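Local coordinates for naphthalene dioxygenase large subunit (Rhodococcus sp., PDB 2B1X), which forms the large subunit of a Rieske-type non-haem iron dioxygenase, carrying a [2Fe-2S] cluster in one domain and a mononuclear iron in its catalytic domain, at residues Cys88-Met93 with Pro109-Thr114. Residues are numbered along the deposited sequence; the frame is centred on the assembly and turned at random.
Sequences CRHRGM and PYHGWT. With FES (Fe2/s2 (inorganic) cluster), chain H.
His90 and His111 meet at one iron of the Fe2/S2 cluster, FE1, which His90 ND1 and His111 ND1 each bind at 2.1 Å. The two ND1 atoms lie 3.0 Å apart because they share this metal, not a hydrogen bond. Cys88 SG reaches FE2 at 2.3 Å, and Cys108 supplies the second thiolate. Two histidines on one iron and two cysteines on the other define a Rieske centre, held between two loops of the Rieske domain.

Ring packing, together with the iron bonds, probably limits the rotation of the imidazoles. With planes at 86°, His90 turns its edge toward a face of His111, whose other face is taken by Tyr110. One face of the Trp113 indole receives His90: His90 CB stands 3.5 Å from the centroid of the six-membered ring, almost on its normal. The imidazole, its CG anti to the backbone N (chi1 -180°), extends over the indole as an offset stack, the planes tilted by 29°.

Apolar contact is made where Met93 CE meets Pro109 CG at 3.7 Å.

Among polar contacts, within 88-93, His90 N donates to Cys88 SG over 3.6 Å, nearly straight. His90 NE2 and His111 NE2 bond to Glu421 and Asp213 of the second subunit. Carboxylates on both imidazoles probably tune the cluster's potential and, with His111 packed on that subunit's iron ligand His216, suggest an electron path between subunits.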
loop_
_atom_site.group_PDB
_atom_site.type_symbol
_atom_site.label_atom_id
_atom_site.label_comp_id
_atom_site.label_asym_id
_atom_site.label_seq_id
_atom_site.Cartn_x
_atom_site.Cartn_y
_atom_site.Cartn_z
ATOM N N CYS A 88 -26.964 7.440 -1.732
ATOM C CA CYS A 88 -28.049 8.329 -1.353
ATOM C C CYS A 88 -28.085 9.535 -2.291
ATOM O O CYS A 88 -27.035 10.042 -2.706
ATOM C CB CYS A 88 -27.848 8.792 0.100
ATOM S SG CYS A 88 -29.190 9.840 0.733
ATOM N N ARG A 89 -29.288 9.981 -2.638
ATOM C CA ARG A 89 -29.483 11.042 -3.613
ATOM C C ARG A 89 -29.165 12.414 -3.025
ATOM O O ARG A 89 -29.074 13.384 -3.752
ATOM C CB ARG A 89 -30.945 11.024 -4.113
ATOM C CG ARG A 89 -31.321 9.738 -4.911
ATOM C CD ARG A 89 -30.462 9.486 -6.153
ATOM N NE ARG A 89 -30.436 10.646 -7.048
ATOM C CZ ARG A 89 -31.357 10.921 -7.982
ATOM N NH1 ARG A 89 -32.427 10.136 -8.151
ATOM N NH2 ARG A 89 -31.221 12.007 -8.750
ATOM N N HIS A 90 -29.010 12.471 -1.708
ATOM C CA HIS A 90 -28.790 13.715 -0.992
ATOM C C HIS A 90 -27.305 14.074 -1.082
ATOM O O HIS A 90 -26.953 14.972 -1.864
ATOM C CB HIS A 90 -29.311 13.599 0.446
ATOM C CG HIS A 90 -29.129 14.846 1.264
ATOM N ND1 HIS A 90 -28.521 14.839 2.500
ATOM C CD2 HIS A 90 -29.463 16.136 1.018
ATOM C CE1 HIS A 90 -28.501 16.069 2.984
ATOM N NE2 HIS A 90 -29.057 16.877 2.099
ATOM N N ARG A 91 -26.453 13.346 -0.346
ATOM C CA ARG A 91 -25.000 13.573 -0.398
ATOM C C ARG A 91 -24.200 12.324 -0.785
ATOM O O ARG A 91 -22.996 12.265 -0.521
ATOM C CB ARG A 91 -24.482 14.165 0.939
ATOM C CG ARG A 91 -23.221 15.069 0.822
ATOM C CD ARG A 91 -23.519 16.415 0.166
ATOM N NE ARG A 91 -24.131 17.281 1.162
ATOM C CZ ARG A 91 -25.371 17.753 1.108
ATOM N NH1 ARG A 91 -26.126 17.510 0.041
ATOM N NH2 ARG A 91 -25.833 18.521 2.115
ATOM N N GLY A 92 -24.861 11.299 -1.336
ATOM C CA GLY A 92 -24.148 10.154 -1.915
ATOM C C GLY A 92 -23.671 9.054 -0.963
ATOM O O GLY A 92 -22.855 8.211 -1.370
ATOM N N MET A 93 -24.131 9.066 0.300
ATOM C CA MET A 93 -23.703 7.995 1.217
ATOM C C MET A 93 -24.250 6.624 0.812
ATOM O O MET A 93 -25.330 6.553 0.234
ATOM C CB MET A 93 -24.063 8.279 2.688
ATOM C CG MET A 93 -23.066 7.439 3.574
ATOM S SD MET A 93 -23.291 7.554 5.272
ATOM C CE MET A 93 -22.711 5.922 5.720
ATOM N N PRO A 109 -27.497 6.675 6.834
ATOM C CA PRO A 109 -27.011 7.087 8.157
ATOM C C PRO A 109 -26.700 8.588 8.262
ATOM O O PRO A 109 -26.748 9.139 9.376
ATOM C CB PRO A 109 -25.733 6.261 8.332
ATOM C CG PRO A 109 -25.870 5.147 7.381
ATOM C CD PRO A 109 -26.569 5.742 6.173
ATOM N N TYR A 110 -26.410 9.252 7.147
ATOM C CA TYR A 110 -25.975 10.654 7.216
ATOM C C TYR A 110 -27.107 11.599 7.693
ATOM O O TYR A 110 -27.047 12.153 8.809
ATOM C CB TYR A 110 -25.344 11.088 5.888
ATOM C CG TYR A 110 -24.364 12.279 5.950
ATOM C CD1 TYR A 110 -23.646 12.657 4.813
ATOM C CD2 TYR A 110 -24.177 13.017 7.136
ATOM C CE1 TYR A 110 -22.745 13.710 4.826
ATOM C CE2 TYR A 110 -23.293 14.137 7.168
ATOM C CZ TYR A 110 -22.575 14.465 5.998
ATOM O OH TYR A 110 -21.684 15.518 5.981
ATOM N N HIS A 111 -28.165 11.749 6.911
ATOM C CA HIS A 111 -29.283 12.572 7.392
ATOM C C HIS A 111 -30.606 11.833 7.569
ATOM O O HIS A 111 -31.593 12.449 7.942
ATOM C CB HIS A 111 -29.485 13.838 6.539
ATOM C CG HIS A 111 -28.210 14.554 6.210
ATOM N ND1 HIS A 111 -27.359 14.132 5.212
ATOM C CD2 HIS A 111 -27.664 15.682 6.718
ATOM C CE1 HIS A 111 -26.323 14.947 5.136
ATOM N NE2 HIS A 111 -26.476 15.888 6.051
ATOM N N GLY A 112 -30.628 10.532 7.304
ATOM C CA GLY A 112 -31.834 9.737 7.523
ATOM C C GLY A 112 -32.902 9.693 6.432
ATOM O O GLY A 112 -34.006 9.313 6.730
ATOM N N TRP A 113 -32.603 10.095 5.194
ATOM C CA TRP A 113 -33.522 9.884 4.086
ATOM C C TRP A 113 -33.749 8.379 4.024
ATOM O O TRP A 113 -32.809 7.602 4.190
ATOM C CB TRP A 113 -32.898 10.361 2.778
ATOM C CG TRP A 113 -32.915 11.904 2.592
ATOM C CD1 TRP A 113 -32.985 12.847 3.563
ATOM C CD2 TRP A 113 -32.864 12.615 1.349
ATOM N NE1 TRP A 113 -32.971 14.105 3.009
ATOM C CE2 TRP A 113 -32.924 13.985 1.646
ATOM C CE3 TRP A 113 -32.822 12.222 -0.001
ATOM C CZ2 TRP A 113 -32.889 14.966 0.659
ATOM C CZ3 TRP A 113 -32.788 13.197 -0.981
ATOM C CH2 TRP A 113 -32.831 14.549 -0.650
ATOM N N THR A 114 -34.999 7.989 3.820
ATOM C CA THR A 114 -35.394 6.588 3.932
ATOM C C THR A 114 -36.017 6.142 2.630
ATOM O O THR A 114 -36.957 6.788 2.133
ATOM C CB THR A 114 -36.418 6.465 5.088
ATOM O OG1 THR A 114 -35.790 6.925 6.300
ATOM C CG2 THR A 114 -36.774 4.994 5.377
HETATM FE FE1 FES H . -27.948 13.084 3.466
HETATM FE FE2 FES H . -28.162 10.432 2.749
HETATM S S1 FES H . -29.564 11.619 3.997
HETATM S S2 FES H . -26.452 11.834 2.393
#